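Local coordinates for beta-L-arabinobiosidase (Bacteroides thetaiotaomicron, PDB 5MQR), which probably hydrolyses arabinofuranosyl linkages in plant pectin and may also have exo-alpha-sialidase activity, at residues A[1030-1035]-A[1066-1071]; A[657-662]-A[1024-1029]; A[126-131]-A[169-174]. All coordinates share one frame; numbering follows the deposited sequence.

Interaction 1 of 3, residues A[1030-1035]-A[1066-1071]; sequences IGLRPR and LTILWD
I1068 is the middle of this contact, and I1030 and L1032 close over it. Its terminal methyl CD1 does most of the touching. On one side CD1 meets the branch methyl I1030 CG2 at 3.8 Å. It also lies 4.0 Å from L1032 CB, the first side-chain carbon of the leucine. The two isoleucines run antiparallel alongside one another, and their branch methyls also meet, with I1068 CG2 to I1030 CG2 at 3.9 Å. In I1068 the CG1 arm stands anti to the carbonyl carbon (chi1 -62°), and CD1 extends from it toward both partners. L1032 has its CG anti to the backbone N (chi1 176°). That carries its branched end toward L1066, where L1032 CD1 and L1066 CD1 come within 4.3 Å, a looser touch. No hydrogen bond joins the two segments. The contact is aliphatic throughout, and all four residues are buried.

G1031 sits between the two packing residues of its segment. It takes positive phi just after helix 1022-1029, and on either side of this bend I1030 and L1032 both turn toward strand 1066-1071. A backbone hydrogen bond from L1032 back to I1026 ties the turn to the helix. On the strand, L1066 and I1068 use one face of the sheet. T1067 lies on the other, where its OG1 is hydrogen-bonded to D1057. The pattern is that of an antiparallel beta sheet covered on one face by the chain leaving a helix, here in the domain of the glycosyl hydrolase family 65 C-terminal type.

Interaction 2 of 3, residues A[657-662]-A[1024-1029]; sequences NIPLFE and LMITGL
F661 and selenomethionine M1025 meet where helix 1022-1029 lies against the edge strand 660-662 of a five-stranded antiparallel sheet, a helix-on-sheet packing. This is the tight part of the contact. The terminal methyl M1025 CE stands over one face of the F661 ring in a CH-pi contact. It is 3.8 Å from the ring centroid and 25° off the normal, shifted toward the rim. The nearest ring atom is F661 CE2, 3.5 Å from M1025 CE. The two side chains run nearly perpendicular to each other. M1025 can present its methyl in this way because its chain bends at both chi2 (-75°) and chi3 (-76°), which folds CE round from SE onto the ring. The ring of Y672 also meets F661, and F668 and M979 touch M1025. An alanine in place of F661 would probably leave the M1025 methyl without its aromatic face and open a gap between strand and helix.

The other part is looser, though no less buried. P659 CG comes no nearer to I1026 CD1 than 4.5 Å, a marginal apolar touch. Both residues lean on L1056 of the neighbouring strand 1053-1061, which helps fill this side. The strand pairs with that neighbour through backbone bonds from L660 to D1057 and from E662 to C1055. No hydrogen bond crosses from the strand segment to the helix segment. The helix widens into a pi-type turn near its end. There L1024 O accepts from two amides, G1028 N at 2.9 Å and L1029 N at 3.1 Å.

Interaction 3 of 3, residues A[126-131]-A[169-174]; sequences YKVPDG and YGVALD
Y169 OH is hydrogen-bonded to the backbone O of P124, just before the 126-131 segment, and Y126 packs on one face of the Y169 ring. The covering atom is Y126 CB. It lies over that face, 3.6 Å from the centroid of the Y169 ring and 23° off the normal, in a CH-pi contact. Its closest ring atom is Y169 CE1, at 3.3 Å. CG of Y126 stands anti to the backbone N (chi1 -173°), which carries its ring on past CB until CD2 comes 3.9 Å from Y169 CE2. The two rings meet obliquely, with centroids 4.8 Å apart. Y126 OH is hydrogen-bonded to D216 N, which holds the far end of this ring.

Two residues further on in each segment, V128 and V171 pack through both of their methyls, the nearest pair being V128 CG1 and V171 CG2 at 3.9 Å. All four touching residues are buried.

The 126-131 segment follows the last strand of one four-stranded antiparallel unit. Y169 lies on the second strand of the next. Packing of the chain leaving one four-stranded blade against the next is characteristic of a beta propeller, here the N-terminal propeller.

In the fold
Interactions 1 and 2 belong together, with centres 9 Å apart. Both press helix 1022-1029, or the chain just after it, onto the five-stranded sheet that includes 660-662 and 1064-1071. They touch directly: I1030 CD1 packs 3.8 Å from F661 CE1. Interaction 3 is remote, about 68 Å from interaction 1 and 72 Å from interaction 2, centre to centre. It joins parts of the N-terminal beta propeller, far from the centre of the chain. All three are buried. Interaction 1 is purely aliphatic, while interactions 2 and 3 each use an aromatic face.

Interaction 1 of 3, residues A[1030-1035]-A[1066-1071]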
ATOM      1  N   ILE A1030       2.127 -11.315  14.503  1.00 23.99           N
ATOM      2  CA  ILE A1030       2.101  -9.952  13.968  1.00 24.41           C
ATOM      3  C   ILE A1030       2.601  -8.970  15.022  1.00 24.11           C
ATOM      4  O   ILE A1030       3.216  -7.962  14.696  1.00 23.95           O
ATOM      5  CB  ILE A1030       0.673  -9.542  13.547  1.00 25.56           C
ATOM      6  CG1 ILE A1030       0.154 -10.440  12.420  1.00 25.64           C
ATOM      7  CG2 ILE A1030       0.608  -8.076  13.106  1.00 25.78           C
ATOM      8  CD1 ILE A1030       0.786 -10.157  11.079  1.00 26.17           C
ATOM      9  N   GLY A1031       2.338  -9.271  16.291  1.00 23.49           N
ATOM     10  CA  GLY A1031       2.987  -8.585  17.369  1.00 23.11           C
ATOM     11  C   GLY A1031       2.349  -7.287  17.816  1.00 22.79           C
ATOM     12  O   GLY A1031       3.044  -6.457  18.422  1.00 22.92           O
ATOM     13  N   LEU A1032       1.050  -7.103  17.592  1.00 21.72           N
ATOM     14  CA  LEU A1032       0.373  -5.948  18.192  1.00 21.97           C
ATOM     15  C   LEU A1032       0.263  -6.164  19.690  1.00 22.02           C
ATOM     16  O   LEU A1032      -0.390  -7.103  20.119  1.00 21.56           O
ATOM     17  CB  LEU A1032      -1.014  -5.741  17.596  1.00 22.01           C
ATOM     18  CG  LEU A1032      -1.889  -4.626  18.205  1.00 22.43           C
ATOM     19  CD1 LEU A1032      -1.257  -3.243  18.100  1.00 22.79           C
ATOM     20  CD2 LEU A1032      -3.240  -4.630  17.512  1.00 22.22           C
ATOM     21  N   ARG A1033       0.902  -5.299  20.473  1.00 22.14           N
ATOM     22  CA  ARG A1033       0.927  -5.446  21.933  1.00 22.61           C
ATOM     23  C   ARG A1033      -0.052  -4.508  22.635  1.00 22.49           C
ATOM     24  O   ARG A1033       0.223  -3.332  22.803  1.00 21.93           O
ATOM     25  CB  ARG A1033       2.350  -5.204  22.456  1.00 23.43           C
ATOM     26  CG  ARG A1033       3.438  -6.013  21.726  1.00 23.68           C
ATOM     27  CD  ARG A1033       3.290  -7.524  21.883  1.00 23.39           C
ATOM     28  NE  ARG A1033       3.375  -7.939  23.282  1.00 23.84           N
ATOM     29  CZ  ARG A1033       3.039  -9.145  23.751  1.00 24.29           C
ATOM     30  NH1 ARG A1033       2.580 -10.107  22.936  1.00 24.37           N
ATOM     31  NH2 ARG A1033       3.158  -9.404  25.055  1.00 24.52           N
ATOM     32  N   PRO A1034      -1.209  -5.025  23.059  1.00 22.92           N
ATOM     33  CA  PRO A1034      -2.208  -4.069  23.563  1.00 23.40           C
ATOM     34  C   PRO A1034      -1.755  -3.339  24.804  1.00 24.38           C
ATOM     35  O   PRO A1034      -1.020  -3.903  25.602  1.00 24.28           O
ATOM     36  CB  PRO A1034      -3.426  -4.956  23.860  1.00 23.57           C
ATOM     37  CG  PRO A1034      -3.235  -6.147  22.967  1.00 22.91           C
ATOM     38  CD  PRO A1034      -1.759  -6.389  22.949  1.00 22.54           C
ATOM     39  N   ARG A1035      -2.170  -2.083  24.935  1.00 25.31           N
ATOM     40  CA  ARG A1035      -1.760  -1.216  26.037  1.00 26.81           C
ATOM     41  C   ARG A1035      -2.912  -0.391  26.558  1.00 27.47           C
ATOM     42  O   ARG A1035      -3.917  -0.209  25.878  1.00 26.52           O
ATOM     43  CB  ARG A1035      -0.675  -0.248  25.577  1.00 27.59           C
ATOM     44  CG  ARG A1035       0.633  -0.909  25.193  1.00 27.73           C
ATOM     45  CD  ARG A1035       1.417   0.006  24.299  1.00 28.28           C
ATOM     46  NE  ARG A1035       1.876   1.189  25.024  1.00 29.17           N
ATOM     47  CZ  ARG A1035       3.145   1.474  25.321  1.00 30.55           C
ATOM     48  NH1 ARG A1035       4.142   0.676  24.965  1.00 30.55           N
ATOM     49  NH2 ARG A1035       3.431   2.591  25.992  1.00 32.13           N
ATOM     50  N   LEU A1066      -6.777  -0.100  12.696  1.00 22.43           N
ATOM     51  CA  LEU A1066      -5.338  -0.251  12.451  1.00 22.58           C
ATOM     52  C   LEU A1066      -5.044  -1.212  11.353  1.00 22.05           C
ATOM     53  O   LEU A1066      -5.790  -2.175  11.113  1.00 22.16           O
ATOM     54  CB  LEU A1066      -4.532  -0.682  13.695  1.00 23.42           C
ATOM     55  CG  LEU A1066      -4.659   0.065  15.021  1.00 24.32           C
ATOM     56  CD1 LEU A1066      -3.537  -0.326  15.995  1.00 25.45           C
ATOM     57  CD2 LEU A1066      -4.686   1.545  14.848  1.00 24.51           C
ATOM     58  N   THR A1067      -3.917  -0.947  10.707  1.00 22.03           N
ATOM     59  CA  THR A1067      -3.335  -1.845   9.720  1.00 22.15           C
ATOM     60  C   THR A1067      -1.872  -2.015  10.049  1.00 22.05           C
ATOM     61  O   THR A1067      -1.189  -1.044  10.333  1.00 22.54           O
ATOM     62  CB  THR A1067      -3.414  -1.237   8.320  1.00 21.73           C
ATOM     63  OG1 THR A1067      -4.734  -0.765   8.104  1.00 21.79           O
ATOM     64  CG2 THR A1067      -3.025  -2.224   7.261  1.00 21.45           C
ATOM     65  N   ILE A1068      -1.391  -3.242  10.002  1.00 21.93           N
ATOM     66  CA  ILE A1068       0.031  -3.505  10.172  1.00 21.94           C
ATOM     67  C   ILE A1068       0.437  -4.323   8.971  1.00 21.34           C
ATOM     68  O   ILE A1068      -0.153  -5.354   8.695  1.00 20.39           O
ATOM     69  CB  ILE A1068       0.322  -4.333  11.450  1.00 22.24           C
ATOM     70  CG1 ILE A1068      -0.120  -3.569  12.701  1.00 22.54           C
ATOM     71  CG2 ILE A1068       1.797  -4.726  11.512  1.00 22.46           C
ATOM     72  CD1 ILE A1068      -0.322  -4.448  13.912  1.00 23.06           C
ATOM     73  N   LEU A1069       1.463  -3.862   8.283  1.00 21.59           N
ATOM     74  CA  LEU A1069       1.932  -4.552   7.135  1.00 22.23           C
ATOM     75  C   LEU A1069       3.431  -4.531   6.966  1.00 21.89           C
ATOM     76  O   LEU A1069       4.144  -3.664   7.487  1.00 22.28           O
ATOM     77  CB  LEU A1069       1.239  -4.020   5.881  1.00 22.91           C
ATOM     78  CG  LEU A1069       1.462  -2.593   5.379  1.00 23.62           C
ATOM     79  CD1 LEU A1069       2.773  -2.449   4.596  1.00 23.46           C
ATOM     80  CD2 LEU A1069       0.268  -2.190   4.506  1.00 23.35           C
ATOM     81  N   TRP A1070       3.866  -5.517   6.208  1.00 21.18           N
ATOM     82  CA  TRP A1070       5.249  -5.761   5.918  1.00 21.62           C
ATOM     83  C   TRP A1070       5.327  -6.014   4.426  1.00 21.54           C
ATOM     84  O   TRP A1070       4.541  -6.776   3.886  1.00 20.30           O
ATOM     85  CB  TRP A1070       5.742  -6.994   6.678  1.00 21.58           C
ATOM     86  CG  TRP A1070       7.056  -7.499   6.189  1.00 21.84           C
ATOM     87  CD1 TRP A1070       7.272  -8.648   5.508  1.00 22.01           C
ATOM     88  CD2 TRP A1070       8.338  -6.843   6.292  1.00 21.91           C
ATOM     89  NE1 TRP A1070       8.612  -8.770   5.194  1.00 22.21           N
ATOM     90  CE2 TRP A1070       9.288  -7.682   5.669  1.00 22.01           C
ATOM     91  CE3 TRP A1070       8.773  -5.643   6.868  1.00 22.23           C
ATOM     92  CZ2 TRP A1070      10.663  -7.364   5.601  1.00 22.38           C
ATOM     93  CZ3 TRP A1070      10.158  -5.318   6.806  1.00 22.86           C
ATOM     94  CH2 TRP A1070      11.078  -6.182   6.178  1.00 22.67           C
ATOM     95  N   ASP A1071       6.283  -5.367   3.768  1.00 22.90           N
ATOM     96  CA  ASP A1071       6.422  -5.465   2.306  1.00 23.12           C
ATOM     97  C   ASP A1071       7.880  -5.268   2.001  1.00 24.26           C
ATOM     98  O   ASP A1071       8.372  -4.150   1.890  1.00 23.63           O
ATOM     99  CB  ASP A1071       5.539  -4.423   1.613  1.00 22.16           C
ATOM    100  CG  ASP A1071       5.273  -4.736   0.132  1.00 21.94           C
ATOM    101  OD1 ASP A1071       5.963  -5.612  -0.471  1.00 21.45           O
ATOM    102  OD2 ASP A1071       4.357  -4.075  -0.445  1.00 20.99           O
TER

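Interaction 2 of 3, residues A[657-662]-A[1024-1029]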
ATOM      1  N   ASN A 657     -17.217  -8.433  11.431  1.00 26.37           N
ATOM      2  CA  ASN A 657     -16.530  -8.574  12.709  1.00 25.58           C
ATOM      3  C   ASN A 657     -15.052  -8.834  12.701  1.00 24.33           C
ATOM      4  O   ASN A 657     -14.402  -8.464  13.658  1.00 23.65           O
ATOM      5  CB  ASN A 657     -17.233  -9.636  13.529  1.00 26.19           C
ATOM      6  CG  ASN A 657     -18.528  -9.131  14.073  1.00 27.73           C
ATOM      7  OD1 ASN A 657     -18.531  -8.391  15.053  1.00 28.21           O
ATOM      8  ND2 ASN A 657     -19.634  -9.454  13.397  1.00 28.20           N
ATOM      9  N   ILE A 658     -14.497  -9.457  11.666  1.00 23.44           N
ATOM     10  CA  ILE A 658     -13.118  -9.895  11.791  1.00 22.65           C
ATOM     11  C   ILE A 658     -12.071  -8.937  11.252  1.00 22.46           C
ATOM     12  O   ILE A 658     -12.257  -8.348  10.186  1.00 22.12           O
ATOM     13  CB  ILE A 658     -12.897 -11.323  11.281  1.00 22.70           C
ATOM     14  CG1 ILE A 658     -13.083 -11.488   9.780  1.00 22.92           C
ATOM     15  CG2 ILE A 658     -13.809 -12.284  12.031  1.00 23.24           C
ATOM     16  CD1 ILE A 658     -12.354 -12.712   9.267  1.00 22.82           C
ATOM     17  N   PRO A 659     -10.952  -8.774  11.994  1.00 21.99           N
ATOM     18  CA  PRO A 659      -9.795  -8.212  11.327  1.00 21.96           C
ATOM     19  C   PRO A 659      -9.403  -9.115  10.168  1.00 21.61           C
ATOM     20  O   PRO A 659      -9.680 -10.333  10.191  1.00 21.73           O
ATOM     21  CB  PRO A 659      -8.713  -8.182  12.428  1.00 22.07           C
ATOM     22  CG  PRO A 659      -9.483  -8.189  13.709  1.00 22.35           C
ATOM     23  CD  PRO A 659     -10.677  -9.043  13.416  1.00 22.17           C
ATOM     24  N   LEU A 660      -8.799  -8.538   9.146  1.00 20.96           N
ATOM     25  CA  LEU A 660      -8.383  -9.322   7.984  1.00 20.86           C
ATOM     26  C   LEU A 660      -6.879  -9.558   7.979  1.00 20.75           C
ATOM     27  O   LEU A 660      -6.121  -8.689   8.393  1.00 22.00           O
ATOM     28  CB  LEU A 660      -8.823  -8.627   6.700  1.00 20.89           C
ATOM     29  CG  LEU A 660     -10.335  -8.387   6.544  1.00 21.21           C
ATOM     30  CD1 LEU A 660     -10.607  -7.513   5.321  1.00 21.69           C
ATOM     31  CD2 LEU A 660     -11.139  -9.675   6.439  1.00 21.12           C
ATOM     32  N   PHE A 661      -6.457 -10.717   7.488  1.00 20.08           N
ATOM     33  CA  PHE A 661      -5.055 -11.115   7.500  1.00 20.24           C
ATOM     34  C   PHE A 661      -4.688 -11.788   6.174  1.00 19.56           C
ATOM     35  O   PHE A 661      -5.485 -12.480   5.574  1.00 18.64           O
ATOM     36  CB  PHE A 661      -4.791 -12.089   8.686  1.00 20.93           C
ATOM     37  CG  PHE A 661      -3.437 -12.776   8.648  1.00 21.12           C
ATOM     38  CD1 PHE A 661      -2.300 -12.132   9.086  1.00 21.60           C
ATOM     39  CD2 PHE A 661      -3.305 -14.064   8.173  1.00 21.13           C
ATOM     40  CE1 PHE A 661      -1.053 -12.757   9.041  1.00 21.29           C
ATOM     41  CE2 PHE A 661      -2.064 -14.688   8.127  1.00 21.63           C
ATOM     42  CZ  PHE A 661      -0.933 -14.028   8.552  1.00 21.45           C
ATOM     43  N   GLU A 662      -3.465 -11.582   5.729  1.00 19.91           N
ATOM     44  CA  GLU A 662      -2.896 -12.417   4.681  1.00 20.47           C
ATOM     45  C   GLU A 662      -1.415 -12.543   4.846  1.00 20.64           C
ATOM     46  O   GLU A 662      -0.760 -11.666   5.412  1.00 20.43           O
ATOM     47  CB  GLU A 662      -3.175 -11.886   3.266  1.00 21.09           C
ATOM     48  CG  GLU A 662      -2.570 -10.521   2.942  1.00 21.50           C
ATOM     49  CD  GLU A 662      -2.597 -10.169   1.455  1.00 21.89           C
ATOM     50  OE1 GLU A 662      -3.370 -10.793   0.661  1.00 22.63           O
ATOM     51  OE2 GLU A 662      -1.838  -9.244   1.085  1.00 21.72           O
ATOM     52  N   LEU A1024      -3.210 -15.095  19.284  1.00 21.30           N
ATOM     53  CA  LEU A1024      -1.766 -15.363  19.157  1.00 21.70           C
ATOM     54  C   LEU A1024      -1.245 -14.792  17.844  1.00 21.58           C
ATOM     55  O   LEU A1024      -0.149 -14.236  17.801  1.00 22.00           O
ATOM     56  CB  LEU A1024      -1.466 -16.865  19.194  1.00 21.89           C
ATOM     57  CG  LEU A1024      -2.114 -17.698  20.302  1.00 22.45           C
ATOM     58  CD1 LEU A1024      -1.811 -19.169  20.062  1.00 22.61           C
ATOM     59  CD2 LEU A1024      -1.630 -17.262  21.686  1.00 22.73           C
HETATM   60  N   MSE A1025      -2.027 -14.942  16.778  1.00 21.52           N
HETATM   61  CA  MSE A1025      -1.667 -14.389  15.479  1.00 22.00           C
HETATM   62  C   MSE A1025      -1.508 -12.879  15.576  1.00 21.93           C
HETATM   63  O   MSE A1025      -0.513 -12.333  15.137  1.00 21.93           O
HETATM   64  CB  MSE A1025      -2.702 -14.744  14.416  1.00 22.41           C
HETATM   65  CG  MSE A1025      -2.833 -16.238  14.118  1.00 23.03           C
HETATM   66 SE   MSE A1025      -1.302 -16.830  13.036  1.00 24.52          SE
HETATM   67  CE  MSE A1025      -1.998 -16.027  11.371  1.00 23.62           C
ATOM     68  N   ILE A1026      -2.476 -12.222  16.204  1.00 22.21           N
ATOM     69  CA  ILE A1026      -2.535 -10.777  16.285  1.00 22.12           C
ATOM     70  C   ILE A1026      -1.514 -10.188  17.263  1.00 22.37           C
ATOM     71  O   ILE A1026      -0.846  -9.183  16.944  1.00 21.88           O
ATOM     72  CB  ILE A1026      -3.956 -10.326  16.649  1.00 22.39           C
ATOM     73  CG1 ILE A1026      -4.909 -10.664  15.499  1.00 22.36           C
ATOM     74  CG2 ILE A1026      -4.012  -8.823  16.935  1.00 22.96           C
ATOM     75  CD1 ILE A1026      -6.385 -10.562  15.855  1.00 22.53           C
ATOM     76  N   THR A1027      -1.387 -10.784  18.444  1.00 22.23           N
ATOM     77  CA  THR A1027      -0.540 -10.198  19.486  1.00 22.62           C
ATOM     78  C   THR A1027       0.878 -10.742  19.551  1.00 23.21           C
ATOM     79  O   THR A1027       1.729 -10.101  20.168  1.00 23.71           O
ATOM     80  CB  THR A1027      -1.150 -10.317  20.909  1.00 22.28           C
ATOM     81  OG1 THR A1027      -1.266 -11.693  21.274  1.00 21.85           O
ATOM     82  CG2 THR A1027      -2.492  -9.654  20.972  1.00 22.02           C
ATOM     83  N   GLY A1028       1.136 -11.913  18.970  1.00 23.17           N
ATOM     84  CA  GLY A1028       2.444 -12.543  19.074  1.00 23.45           C
ATOM     85  C   GLY A1028       3.160 -12.513  17.743  1.00 24.00           C
ATOM     86  O   GLY A1028       4.198 -11.848  17.595  1.00 23.77           O
ATOM     87  N   LEU A1029       2.597 -13.235  16.769  1.00 24.35           N
ATOM     88  CA  LEU A1029       3.169 -13.333  15.416  1.00 24.53           C
ATOM     89  C   LEU A1029       3.257 -11.969  14.708  1.00 23.94           C
ATOM     90  O   LEU A1029       4.326 -11.517  14.384  1.00 23.41           O
ATOM     91  CB  LEU A1029       2.354 -14.309  14.572  1.00 24.99           C
ATOM     92  CG  LEU A1029       3.100 -14.762  13.333  1.00 26.18           C
ATOM     93  CD1 LEU A1029       4.132 -15.827  13.647  1.00 27.01           C
ATOM     94  CD2 LEU A1029       2.108 -15.318  12.353  1.00 27.31           C
TER

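Interaction 3 of 3, residues A[126-131]-A[169-174]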
ATOM      1  N   TYR A 126      21.237  26.719 -37.781  1.00 33.91           N
ATOM      2  CA  TYR A 126      22.590  26.542 -38.309  1.00 34.91           C
ATOM      3  C   TYR A 126      22.535  26.433 -39.821  1.00 35.89           C
ATOM      4  O   TYR A 126      21.692  25.739 -40.361  1.00 35.56           O
ATOM      5  CB  TYR A 126      23.200  25.277 -37.709  1.00 34.53           C
ATOM      6  CG  TYR A 126      24.661  25.036 -38.027  1.00 35.35           C
ATOM      7  CD1 TYR A 126      25.055  24.495 -39.268  1.00 35.50           C
ATOM      8  CD2 TYR A 126      25.665  25.320 -37.077  1.00 35.42           C
ATOM      9  CE1 TYR A 126      26.399  24.281 -39.566  1.00 36.20           C
ATOM     10  CE2 TYR A 126      27.012  25.094 -37.365  1.00 36.04           C
ATOM     11  CZ  TYR A 126      27.375  24.582 -38.613  1.00 36.32           C
ATOM     12  OH  TYR A 126      28.685  24.342 -38.907  1.00 36.14           O
ATOM     13  N   LYS A 127      23.454  27.105 -40.500  1.00 38.21           N
ATOM     14  CA  LYS A 127      23.528  27.075 -41.963  1.00 39.90           C
ATOM     15  C   LYS A 127      24.168  25.818 -42.487  1.00 38.74           C
ATOM     16  O   LYS A 127      25.319  25.560 -42.204  1.00 38.03           O
ATOM     17  CB  LYS A 127      24.323  28.271 -42.492  1.00 42.97           C
ATOM     18  CG  LYS A 127      23.469  29.516 -42.593  1.00 45.73           C
ATOM     19  CD  LYS A 127      24.247  30.844 -42.534  1.00 48.81           C
ATOM     20  CE  LYS A 127      23.523  31.833 -41.595  1.00 50.76           C
ATOM     21  NZ  LYS A 127      23.703  33.257 -42.003  1.00 53.11           N
ATOM     22  N   VAL A 128      23.416  25.051 -43.267  1.00 38.26           N
ATOM     23  CA  VAL A 128      23.987  23.959 -44.056  1.00 38.72           C
ATOM     24  C   VAL A 128      24.861  24.640 -45.112  1.00 40.28           C
ATOM     25  O   VAL A 128      24.397  25.604 -45.732  1.00 41.43           O
ATOM     26  CB  VAL A 128      22.903  23.122 -44.763  1.00 38.01           C
ATOM     27  CG1 VAL A 128      23.535  22.007 -45.589  1.00 38.40           C
ATOM     28  CG2 VAL A 128      21.919  22.557 -43.752  1.00 36.76           C
ATOM     29  N   PRO A 129      26.126  24.196 -45.301  1.00 41.08           N
ATOM     30  CA  PRO A 129      26.922  24.929 -46.297  1.00 42.19           C
ATOM     31  C   PRO A 129      26.328  24.822 -47.720  1.00 42.53           C
ATOM     32  O   PRO A 129      25.886  23.739 -48.128  1.00 42.38           O
ATOM     33  CB  PRO A 129      28.325  24.286 -46.216  1.00 42.54           C
ATOM     34  CG  PRO A 129      28.304  23.331 -45.095  1.00 41.64           C
ATOM     35  CD  PRO A 129      26.880  23.087 -44.690  1.00 41.08           C
ATOM     36  N   ASP A 130      26.275  25.958 -48.419  1.00 43.11           N
ATOM     37  CA  ASP A 130      25.892  26.007 -49.831  1.00 44.31           C
ATOM     38  C   ASP A 130      26.747  25.000 -50.615  1.00 44.60           C
ATOM     39  O   ASP A 130      27.976  25.031 -50.506  1.00 45.53           O
ATOM     40  CB  ASP A 130      26.110  27.428 -50.399  1.00 45.72           C
ATOM     41  CG  ASP A 130      25.014  28.438 -49.986  1.00 46.36           C
ATOM     42  OD1 ASP A 130      24.053  28.105 -49.263  1.00 46.16           O
ATOM     43  OD2 ASP A 130      25.120  29.609 -50.403  1.00 49.94           O
ATOM     44  N   GLY A 131      26.105  24.102 -51.361  1.00 43.76           N
ATOM     45  CA  GLY A 131      26.801  23.093 -52.159  1.00 44.43           C
ATOM     46  C   GLY A 131      26.799  21.695 -51.573  1.00 44.34           C
ATOM     47  O   GLY A 131      27.324  20.765 -52.187  1.00 45.12           O
ATOM     48  N   TYR A 169      23.035  18.664 -35.384  1.00 31.20           N
ATOM     49  CA  TYR A 169      22.519  19.219 -36.637  1.00 31.22           C
ATOM     50  C   TYR A 169      22.616  18.214 -37.791  1.00 32.02           C
ATOM     51  O   TYR A 169      23.705  17.749 -38.112  1.00 32.49           O
ATOM     52  CB  TYR A 169      23.317  20.449 -37.001  1.00 31.50           C
ATOM     53  CG  TYR A 169      23.189  21.605 -36.037  1.00 30.68           C
ATOM     54  CD1 TYR A 169      22.055  22.399 -36.036  1.00 30.08           C
ATOM     55  CD2 TYR A 169      24.227  21.939 -35.164  1.00 30.61           C
ATOM     56  CE1 TYR A 169      21.935  23.484 -35.182  1.00 29.74           C
ATOM     57  CE2 TYR A 169      24.114  23.015 -34.296  1.00 30.49           C
ATOM     58  CZ  TYR A 169      22.962  23.788 -34.316  1.00 29.83           C
ATOM     59  OH  TYR A 169      22.835  24.865 -33.493  1.00 29.26           O
ATOM     60  N   GLY A 170      21.464  17.883 -38.388  1.00 32.63           N
ATOM     61  CA  GLY A 170      21.357  17.069 -39.611  1.00 33.35           C
ATOM     62  C   GLY A 170      20.869  17.914 -40.784  1.00 34.37           C
ATOM     63  O   GLY A 170      20.630  19.104 -40.626  1.00 34.04           O
ATOM     64  N   VAL A 171      20.727  17.302 -41.962  1.00 35.49           N
ATOM     65  CA  VAL A 171      20.312  18.022 -43.173  1.00 36.51           C
ATOM     66  C   VAL A 171      19.094  17.374 -43.809  1.00 37.54           C
ATOM     67  O   VAL A 171      19.120  16.191 -44.119  1.00 38.37           O
ATOM     68  CB  VAL A 171      21.429  18.083 -44.238  1.00 37.21           C
ATOM     69  CG1 VAL A 171      20.980  18.894 -45.461  1.00 36.88           C
ATOM     70  CG2 VAL A 171      22.709  18.681 -43.648  1.00 37.37           C
ATOM     71  N   ALA A 172      18.029  18.157 -43.984  1.00 38.25           N
ATOM     72  CA  ALA A 172      16.877  17.764 -44.796  1.00 39.43           C
ATOM     73  C   ALA A 172      16.850  18.664 -46.017  1.00 41.11           C
ATOM     74  O   ALA A 172      16.704  19.887 -45.899  1.00 41.72           O
ATOM     75  CB  ALA A 172      15.592  17.912 -44.008  1.00 39.14           C
ATOM     76  N   LEU A 173      17.038  18.059 -47.183  1.00 43.07           N
ATOM     77  CA  LEU A 173      17.017  18.777 -48.459  1.00 44.18           C
ATOM     78  C   LEU A 173      15.588  19.026 -48.929  1.00 44.34           C
ATOM     79  O   LEU A 173      15.348  19.953 -49.693  1.00 44.46           O
ATOM     80  CB  LEU A 173      17.821  18.016 -49.528  1.00 44.71           C
ATOM     81  CG  LEU A 173      19.343  18.049 -49.352  1.00 44.94           C
ATOM     82  CD1 LEU A 173      20.023  17.032 -50.255  1.00 45.56           C
ATOM     83  CD2 LEU A 173      19.893  19.431 -49.641  1.00 45.53           C
ATOM     84  N   ASP A 174      14.657  18.190 -48.484  1.00 45.37           N
ATOM     85  CA  ASP A 174      13.235  18.415 -48.713  1.00 47.19           C
ATOM     86  C   ASP A 174      12.421  17.796 -47.578  1.00 47.32           C
ATOM     87  O   ASP A 174      13.013  17.239 -46.658  1.00 44.97           O
ATOM     88  CB  ASP A 174      12.823  17.895 -50.106  1.00 47.60           C
ATOM     89  CG  ASP A 174      13.214  16.453 -50.341  1.00 48.09           C
ATOM     90  OD1 ASP A 174      12.792  15.569 -49.551  1.00 45.88           O
ATOM     91  OD2 ASP A 174      13.942  16.207 -51.345  1.00 50.91           O
TER